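Local atomic coordinates of GTPase activator-like protein (Chaetomium thermophilum, PDB entry 5HIU), a protein that probably activates a GTPase as full-length TSC2, of which this chain is the helical N-terminal part. Residues K113-Q118 with N148-A153; P141-W146 with S185-L190. One frame throughout, in Å; residues are numbered along the deposited sequence.

Interaction 1: residues K113-Q118 with N148-A153; sequences KDFCYQ and NQAYRA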
ATOM      1  N   LYS A 113      -5.077  24.227 -11.550  1.00 67.89           N
ATOM      2  CA  LYS A 113      -3.971  24.881 -10.856  1.00 64.79           C
ATOM      3  C   LYS A 113      -4.222  25.083  -9.364  1.00 59.57           C
ATOM      4  O   LYS A 113      -3.282  25.290  -8.615  1.00 61.87           O
ATOM      5  CB  LYS A 113      -3.693  26.241 -11.484  1.00 68.06           C
ATOM      6  CG  LYS A 113      -3.308  26.192 -12.949  1.00 71.69           C
ATOM      7  CD  LYS A 113      -3.310  27.590 -13.550  1.00 74.84           C
ATOM      8  CE  LYS A 113      -2.289  28.494 -12.870  1.00 75.66           C
ATOM      9  NZ  LYS A 113      -1.832  29.591 -13.779  1.00 80.43           N
ATOM     10  N   ASP A 114      -5.483  25.019  -8.937  1.00 58.21           N
ATOM     11  CA  ASP A 114      -5.861  25.268  -7.547  1.00 54.40           C
ATOM     12  C   ASP A 114      -5.953  24.012  -6.673  1.00 53.94           C
ATOM     13  O   ASP A 114      -6.346  24.089  -5.519  1.00 60.34           O
ATOM     14  CB  ASP A 114      -7.205  25.996  -7.499  1.00 54.97           C
ATOM     15  CG  ASP A 114      -7.166  27.352  -8.157  1.00 57.04           C
ATOM     16  OD1 ASP A 114      -6.088  27.801  -8.590  1.00 61.46           O
ATOM     17  OD2 ASP A 114      -8.237  27.975  -8.242  1.00 58.39           O
ATOM     18  N   PHE A 115      -5.589  22.853  -7.182  1.00 54.17           N
ATOM     19  CA  PHE A 115      -5.769  21.652  -6.383  1.00 55.72           C
ATOM     20  C   PHE A 115      -5.079  21.734  -5.003  1.00 49.40           C
ATOM     21  O   PHE A 115      -5.595  21.217  -4.015  1.00 51.76           O
ATOM     22  CB  PHE A 115      -5.291  20.433  -7.179  1.00 58.58           C
ATOM     23  CG  PHE A 115      -5.572  19.116  -6.511  1.00 62.90           C
ATOM     24  CD1 PHE A 115      -6.865  18.633  -6.419  1.00 64.30           C
ATOM     25  CD2 PHE A 115      -4.537  18.357  -5.987  1.00 68.96           C
ATOM     26  CE1 PHE A 115      -7.124  17.416  -5.823  1.00 67.57           C
ATOM     27  CE2 PHE A 115      -4.789  17.138  -5.398  1.00 69.22           C
ATOM     28  CZ  PHE A 115      -6.087  16.668  -5.305  1.00 68.44           C
ATOM     29  N   CYS A 116      -3.924  22.376  -4.927  1.00 48.60           N
ATOM     30  CA  CYS A 116      -3.197  22.454  -3.667  1.00 48.26           C
ATOM     31  C   CYS A 116      -4.100  23.130  -2.635  1.00 52.71           C
ATOM     32  O   CYS A 116      -4.264  22.633  -1.523  1.00 57.19           O
ATOM     33  CB  CYS A 116      -1.850  23.165  -3.831  1.00 47.13           C
ATOM     34  SG  CYS A 116      -1.942  24.868  -4.446  1.00 56.19           S
ATOM     35  N   TYR A 117      -4.750  24.219  -3.036  1.00 52.97           N
ATOM     36  CA  TYR A 117      -5.672  24.920  -2.166  1.00 50.02           C
ATOM     37  C   TYR A 117      -6.870  24.066  -1.717  1.00 51.48           C
ATOM     38  O   TYR A 117      -7.263  24.102  -0.539  1.00 51.07           O
ATOM     39  CB  TYR A 117      -6.160  26.178  -2.875  1.00 55.95           C
ATOM     40  CG  TYR A 117      -5.117  27.278  -2.978  1.00 58.43           C
ATOM     41  CD1 TYR A 117      -4.656  27.923  -1.838  1.00 55.62           C
ATOM     42  CD2 TYR A 117      -4.619  27.691  -4.207  1.00 61.38           C
ATOM     43  CE1 TYR A 117      -3.719  28.924  -1.911  1.00 56.37           C
ATOM     44  CE2 TYR A 117      -3.675  28.717  -4.289  1.00 63.27           C
ATOM     45  CZ  TYR A 117      -3.238  29.329  -3.134  1.00 59.51           C
ATOM     46  OH  TYR A 117      -2.308  30.344  -3.175  1.00 65.76           O
ATOM     47  N   GLN A 118      -7.449  23.301  -2.642  1.00 48.74           N
ATOM     48  CA  GLN A 118      -8.570  22.425  -2.303  1.00 50.83           C
ATOM     49  C   GLN A 118      -8.188  21.398  -1.239  1.00 52.14           C
ATOM     50  O   GLN A 118      -8.898  21.229  -0.252  1.00 56.65           O
ATOM     51  CB  GLN A 118      -9.030  21.646  -3.514  1.00 51.00           C
ATOM     52  CG  GLN A 118      -9.420  22.477  -4.689  1.00 54.16           C
ATOM     53  CD  GLN A 118     -10.282  21.684  -5.605  1.00 50.70           C
ATOM     54  OE1 GLN A 118      -9.790  21.070  -6.535  1.00 50.75           O
ATOM     55  NE2 GLN A 118     -11.564  21.637  -5.312  1.00 53.03           N
ATOM     56  N   ASN A 148      -7.165   9.675  -8.171  1.00 60.32           N
ATOM     57  CA  ASN A 148      -7.018   9.461  -9.593  1.00 60.15           C
ATOM     58  C   ASN A 148      -6.426  10.737 -10.184  1.00 61.34           C
ATOM     59  O   ASN A 148      -5.360  10.709 -10.783  1.00 60.96           O
ATOM     60  CB  ASN A 148      -8.371   9.123 -10.203  1.00 65.53           C
ATOM     61  CG  ASN A 148      -8.285   8.670 -11.657  1.00 68.87           C
ATOM     62  OD1 ASN A 148      -7.388   7.940 -12.062  1.00 70.23           O
ATOM     63  ND2 ASN A 148      -9.249   9.084 -12.438  1.00 79.39           N
ATOM     64  N   GLN A 149      -7.092  11.863  -9.958  1.00 63.13           N
ATOM     65  CA  GLN A 149      -6.603  13.138 -10.439  1.00 61.52           C
ATOM     66  C   GLN A 149      -5.165  13.309 -10.022  1.00 59.11           C
ATOM     67  O   GLN A 149      -4.300  13.562 -10.872  1.00 62.70           O
ATOM     68  CB  GLN A 149      -7.402  14.295  -9.855  1.00 66.46           C
ATOM     69  CG  GLN A 149      -8.719  14.603 -10.551  1.00 76.68           C
ATOM     70  CD  GLN A 149      -9.362  15.889 -10.033  1.00 84.88           C
ATOM     71  OE1 GLN A 149      -8.682  16.796  -9.498  1.00 79.86           O
ATOM     72  NE2 GLN A 149     -10.684  15.977 -10.180  1.00 87.07           N
ATOM     73  N   ALA A 150      -4.898  13.162  -8.722  1.00 48.95           N
ATOM     74  CA  ALA A 150      -3.605  13.593  -8.184  1.00 49.90           C
ATOM     75  C   ALA A 150      -2.486  12.739  -8.736  1.00 54.84           C
ATOM     76  O   ALA A 150      -1.448  13.240  -9.176  1.00 63.83           O
ATOM     77  CB  ALA A 150      -3.586  13.567  -6.671  1.00 45.93           C
ATOM     78  N   TYR A 151      -2.709  11.440  -8.740  1.00 60.11           N
ATOM     79  CA  TYR A 151      -1.734  10.557  -9.317  1.00 64.69           C
ATOM     80  C   TYR A 151      -1.495  10.887 -10.805  1.00 64.92           C
ATOM     81  O   TYR A 151      -0.356  11.137 -11.198  1.00 64.02           O
ATOM     82  CB  TYR A 151      -2.131   9.099  -9.146  1.00 61.47           C
ATOM     83  CG  TYR A 151      -1.140   8.249  -9.855  1.00 62.22           C
ATOM     84  CD1 TYR A 151       0.161   8.170  -9.390  1.00 59.45           C
ATOM     85  CD2 TYR A 151      -1.471   7.589 -11.028  1.00 66.21           C
ATOM     86  CE1 TYR A 151       1.099   7.408 -10.035  1.00 66.09           C
ATOM     87  CE2 TYR A 151      -0.534   6.821 -11.693  1.00 71.80           C
ATOM     88  CZ  TYR A 151       0.748   6.733 -11.187  1.00 71.06           C
ATOM     89  OH  TYR A 151       1.693   5.994 -11.848  1.00 75.00           O
ATOM     90  N   ARG A 152      -2.564  10.911 -11.604  1.00 65.86           N
ATOM     91  CA  ARG A 152      -2.472  11.272 -13.036  1.00 73.19           C
ATOM     92  C   ARG A 152      -1.565  12.483 -13.261  1.00 71.62           C
ATOM     93  O   ARG A 152      -0.686  12.454 -14.122  1.00 73.53           O
ATOM     94  CB  ARG A 152      -3.859  11.552 -13.624  1.00 77.59           C
ATOM     95  CG  ARG A 152      -3.904  11.548 -15.147  1.00 89.91           C
ATOM     96  CD  ARG A 152      -5.288  11.200 -15.686  1.00 97.23           C
ATOM     97  NE  ARG A 152      -5.726   9.872 -15.231  1.00102.91           N
ATOM     98  CZ  ARG A 152      -5.851   8.779 -15.990  1.00107.77           C
ATOM     99  NH1 ARG A 152      -5.598   8.806 -17.295  1.00110.67           N
ATOM    100  NH2 ARG A 152      -6.257   7.636 -15.433  1.00108.87           N
ATOM    101  N   ALA A 153      -1.760  13.526 -12.456  1.00 66.18           N
ATOM    102  CA  ALA A 153      -0.982  14.755 -12.592  1.00 64.44           C
ATOM    103  C   ALA A 153       0.463  14.608 -12.130  1.00 64.87           C
ATOM    104  O   ALA A 153       1.335  15.356 -12.563  1.00 69.75           O
ATOM    105  CB  ALA A 153      -1.651  15.899 -11.849  1.00 60.12           C
TER
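Phe115 swings its ring away from its backbone N (chi1 -173°) and projects it toward helix 139-163, where Gln149 and Ala150 meet it. Gln149 answers with a chain that runs extended beyond CG and carries its amide to the ring. The two side chains meet at a slant, with ring and amide planes 52° apart. Gln149 OE1 lies 4.0 Å from Phe115 CD1 and is equally near CE1. This is a van der Waals approach, not a polar bond. Across the ring from CD1, the CE2 atom of Phe115 touches Ala150 CB at 4.0 Å. Phe115 thus touches two consecutive residues of the helix through different ring atoms. The backbones stay well apart, with 8.5 Å between the CA atoms of Phe115 and Ala150, and the ring bridges that distance. The contact is small, burying 108 Å² in all. Phe115 and Ala150 are buried, whereas Gln149 is exposed and lies at the margin. Phe115 also meets Trp146 edge-to-face. Helix 179-198 packs against the same place, through Asn183 on Phe115 and through Leu184 and Leu187 on Ala150. The contact therefore joins the start of helix 115-126 to helix 139-163, beside helix 179-198.

Interaction 2: residues P141-W146 with S185-L190; sequences PLLTLW and SQLFAL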
ATOM      1  N   PRO A 141     -15.759   8.942  -1.478  1.00 58.54           N
ATOM      2  CA  PRO A 141     -15.819   9.041  -2.923  1.00 60.22           C
ATOM      3  C   PRO A 141     -15.039  10.217  -3.473  1.00 58.73           C
ATOM      4  O   PRO A 141     -14.501  10.130  -4.579  1.00 56.96           O
ATOM      5  CB  PRO A 141     -17.311   9.234  -3.193  1.00 63.16           C
ATOM      6  CG  PRO A 141     -17.974   8.485  -2.087  1.00 65.04           C
ATOM      7  CD  PRO A 141     -17.098   8.736  -0.889  1.00 64.67           C
ATOM      8  N   LEU A 142     -14.997  11.314  -2.717  1.00 58.11           N
ATOM      9  CA  LEU A 142     -14.251  12.469  -3.138  1.00 55.05           C
ATOM     10  C   LEU A 142     -12.760  12.164  -3.112  1.00 61.04           C
ATOM     11  O   LEU A 142     -12.052  12.466  -4.088  1.00 66.19           O
ATOM     12  CB  LEU A 142     -14.549  13.672  -2.265  1.00 54.46           C
ATOM     13  CG  LEU A 142     -13.627  14.835  -2.649  1.00 53.09           C
ATOM     14  CD1 LEU A 142     -14.187  15.553  -3.855  1.00 55.16           C
ATOM     15  CD2 LEU A 142     -13.387  15.785  -1.482  1.00 52.73           C
ATOM     16  N   LEU A 143     -12.280  11.573  -2.014  1.00 57.15           N
ATOM     17  CA  LEU A 143     -10.850  11.222  -1.904  1.00 57.79           C
ATOM     18  C   LEU A 143     -10.424  10.303  -3.033  1.00 59.92           C
ATOM     19  O   LEU A 143      -9.359  10.469  -3.630  1.00 59.84           O
ATOM     20  CB  LEU A 143     -10.534  10.524  -0.588  1.00 53.04           C
ATOM     21  CG  LEU A 143     -10.774  11.345   0.673  1.00 54.09           C
ATOM     22  CD1 LEU A 143     -10.601  10.452   1.885  1.00 55.86           C
ATOM     23  CD2 LEU A 143      -9.879  12.568   0.765  1.00 51.10           C
ATOM     24  N   THR A 144     -11.258   9.318  -3.316  1.00 63.57           N
ATOM     25  CA  THR A 144     -10.957   8.380  -4.372  1.00 62.91           C
ATOM     26  C   THR A 144     -10.858   9.100  -5.698  1.00 61.16           C
ATOM     27  O   THR A 144     -10.009   8.793  -6.520  1.00 68.47           O
ATOM     28  CB  THR A 144     -12.028   7.291  -4.434  1.00 66.02           C
ATOM     29  OG1 THR A 144     -12.007   6.561  -3.195  1.00 61.32           O
ATOM     30  CG2 THR A 144     -11.789   6.348  -5.629  1.00 64.29           C
ATOM     31  N   LEU A 145     -11.730  10.064  -5.907  1.00 66.50           N
ATOM     32  CA  LEU A 145     -11.707  10.836  -7.137  1.00 68.50           C
ATOM     33  C   LEU A 145     -10.374  11.582  -7.231  1.00 65.50           C
ATOM     34  O   LEU A 145      -9.609  11.441  -8.180  1.00 68.22           O
ATOM     35  CB  LEU A 145     -12.881  11.798  -7.131  1.00 70.46           C
ATOM     36  CG  LEU A 145     -13.095  12.710  -8.333  1.00 77.44           C
ATOM     37  CD1 LEU A 145     -12.752  12.017  -9.646  1.00 77.85           C
ATOM     38  CD2 LEU A 145     -14.543  13.201  -8.302  1.00 77.03           C
ATOM     39  N   TRP A 146     -10.087  12.337  -6.189  1.00 59.22           N
ATOM     40  CA  TRP A 146      -8.868  13.111  -6.112  1.00 58.08           C
ATOM     41  C   TRP A 146      -7.576  12.291  -6.249  1.00 57.54           C
ATOM     42  O   TRP A 146      -6.571  12.807  -6.728  1.00 53.30           O
ATOM     43  CB  TRP A 146      -8.872  13.859  -4.778  1.00 54.52           C
ATOM     44  CG  TRP A 146      -9.728  15.064  -4.781  1.00 52.44           C
ATOM     45  CD1 TRP A 146     -10.596  15.466  -5.755  1.00 52.84           C
ATOM     46  CD2 TRP A 146      -9.792  16.039  -3.758  1.00 48.09           C
ATOM     47  NE1 TRP A 146     -11.191  16.642  -5.388  1.00 49.88           N
ATOM     48  CE2 TRP A 146     -10.708  17.015  -4.168  1.00 46.58           C
ATOM     49  CE3 TRP A 146      -9.152  16.187  -2.534  1.00 46.11           C
ATOM     50  CZ2 TRP A 146     -11.013  18.108  -3.396  1.00 52.01           C
ATOM     51  CZ3 TRP A 146      -9.458  17.271  -1.765  1.00 49.19           C
ATOM     52  CH2 TRP A 146     -10.374  18.231  -2.203  1.00 52.09           C
ATOM     53  N   SER A 185       1.541  13.275  -2.110  1.00 47.98           N
ATOM     54  CA  SER A 185       1.872  12.846  -0.754  1.00 46.17           C
ATOM     55  C   SER A 185       0.844  13.296   0.223  1.00 43.34           C
ATOM     56  O   SER A 185       0.405  12.532   1.053  1.00 48.88           O
ATOM     57  CB  SER A 185       3.191  13.417  -0.320  1.00 44.54           C
ATOM     58  OG  SER A 185       4.161  12.961  -1.206  1.00 50.34           O
ATOM     59  N   GLN A 186       0.474  14.561   0.127  1.00 43.69           N
ATOM     60  CA  GLN A 186      -0.338  15.168   1.136  1.00 44.85           C
ATOM     61  C   GLN A 186      -1.743  14.576   1.123  1.00 45.62           C
ATOM     62  O   GLN A 186      -2.373  14.416   2.186  1.00 43.45           O
ATOM     63  CB  GLN A 186      -0.390  16.661   0.931  1.00 52.74           C
ATOM     64  CG  GLN A 186      -1.120  17.341   2.064  1.00 63.24           C
ATOM     65  CD  GLN A 186      -0.945  18.827   2.063  1.00 71.16           C
ATOM     66  OE1 GLN A 186      -0.338  19.391   1.158  1.00 85.45           O
ATOM     67  NE2 GLN A 186      -1.479  19.480   3.085  1.00 80.29           N
ATOM     68  N   LEU A 187      -2.203  14.216  -0.074  1.00 39.68           N
ATOM     69  CA  LEU A 187      -3.453  13.534  -0.232  1.00 38.52           C
ATOM     70  C   LEU A 187      -3.421  12.110   0.361  1.00 41.00           C
ATOM     71  O   LEU A 187      -4.360  11.715   1.075  1.00 40.34           O
ATOM     72  CB  LEU A 187      -3.835  13.506  -1.721  1.00 44.19           C
ATOM     73  CG  LEU A 187      -5.100  12.770  -2.133  1.00 45.19           C
ATOM     74  CD1 LEU A 187      -6.355  13.342  -1.504  1.00 44.50           C
ATOM     75  CD2 LEU A 187      -5.209  12.846  -3.637  1.00 56.46           C
ATOM     76  N   PHE A 188      -2.372  11.341   0.065  1.00 38.83           N
ATOM     77  CA  PHE A 188      -2.192  10.019   0.683  1.00 43.13           C
ATOM     78  C   PHE A 188      -2.240  10.175   2.203  1.00 40.30           C
ATOM     79  O   PHE A 188      -2.943   9.429   2.892  1.00 39.92           O
ATOM     80  CB  PHE A 188      -0.822   9.387   0.344  1.00 46.31           C
ATOM     81  CG  PHE A 188      -0.738   8.724  -1.010  1.00 47.05           C
ATOM     82  CD1 PHE A 188      -1.615   7.741  -1.371  1.00 45.96           C
ATOM     83  CD2 PHE A 188       0.290   9.053  -1.892  1.00 53.25           C
ATOM     84  CE1 PHE A 188      -1.509   7.119  -2.590  1.00 48.36           C
ATOM     85  CE2 PHE A 188       0.401   8.441  -3.124  1.00 46.81           C
ATOM     86  CZ  PHE A 188      -0.504   7.480  -3.471  1.00 50.20           C
ATOM     87  N   ALA A 189      -1.494  11.136   2.729  1.00 36.36           N
ATOM     88  CA  ALA A 189      -1.555  11.393   4.175  1.00 44.94           C
ATOM     89  C   ALA A 189      -3.013  11.616   4.592  1.00 48.35           C
ATOM     90  O   ALA A 189      -3.458  11.045   5.568  1.00 49.80           O
ATOM     91  CB  ALA A 189      -0.698  12.589   4.574  1.00 42.59           C
ATOM     92  N   LEU A 190      -3.762  12.401   3.817  1.00 48.38           N
ATOM     93  CA  LEU A 190      -5.157  12.699   4.166  1.00 49.78           C
ATOM     94  C   LEU A 190      -6.037  11.478   4.118  1.00 46.98           C
ATOM     95  O   LEU A 190      -6.938  11.339   4.922  1.00 49.59           O
ATOM     96  CB  LEU A 190      -5.740  13.767   3.244  1.00 49.59           C
ATOM     97  CG  LEU A 190      -7.089  14.352   3.641  1.00 51.09           C
ATOM     98  CD1 LEU A 190      -6.989  15.082   4.959  1.00 51.95           C
ATOM     99  CD2 LEU A 190      -7.568  15.308   2.568  1.00 54.30           C
TER
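Leucine methyls make the first group of contacts between helices 139-163 and 179-198. Leu143 CD2 touches Leu190 CD2 at 4.0 Å, and these two side chains cross at about a right angle. The same Leu143 methyl lies a little farther, 4.3 Å, from Leu187 CD1. The CB of Leu143 does not aim at the partner helix, but the branch end comes nearer to it. Leu187 and Leu190 both point their CB atoms toward helix 139-163. They stand three residues apart, and Leu143 CD2 meets a methyl of each.

The second group is the packing of Leu187 on Trp146. The two side chains again cross nearly at right angles. Leu187 CG is turned away from its own backbone N (chi1 177°), and its two methyls divide the work. CD1 comes to the edge of the indole, near the ring plane, 4.1 Å from Trp146 CE3. CD2 meets Trp146 CB at 4.0 Å. Within its own helix, Trp146 has Leu142 CD2 over one face, 3.8 Å above the ring plane and offset toward the rim.

The third kind is side chain against backbone. Leu187 CD2 sits 3.4 Å from the carbonyl Trp146 O, the nearest approach of the two segments. It is a methyl-to-oxygen packing contact.

All four touching residues are buried, and together the two segments bury 207 Å² of surface. Leu122 of helix 115-126 also touches Trp146 and Leu142. The axes of segments 141-146 and 185-190 come within 10.7 Å, with their N-to-C directions 155° apart, nearly antiparallel. Successive antiparallel helices packed in this way, in an elongated chain without strands, are consistent with an alpha-solenoid for this N-terminal part of TSC2.

How the interactions relate
Both interactions use helix 139-163, which is packed by helix 115-126 in one and helix 179-198 in the other, and their centres lie about 9 Å apart. The two contacts touch directly. Ala150 CB of interaction 1 lies 3.5 Å from Leu187 CD2 of interaction 2. Phe115 CE1 comes within 3.6 Å of Trp146 CD2, and Phe115 CZ is 4.3 Å from Leu187 CD2. Gln118 O also packs against Trp146 CH2, at 3.9 Å. Together they form one largely apolar patch where three successive helices meet. The segments alternate along the chain. Both contacts are packing between helices.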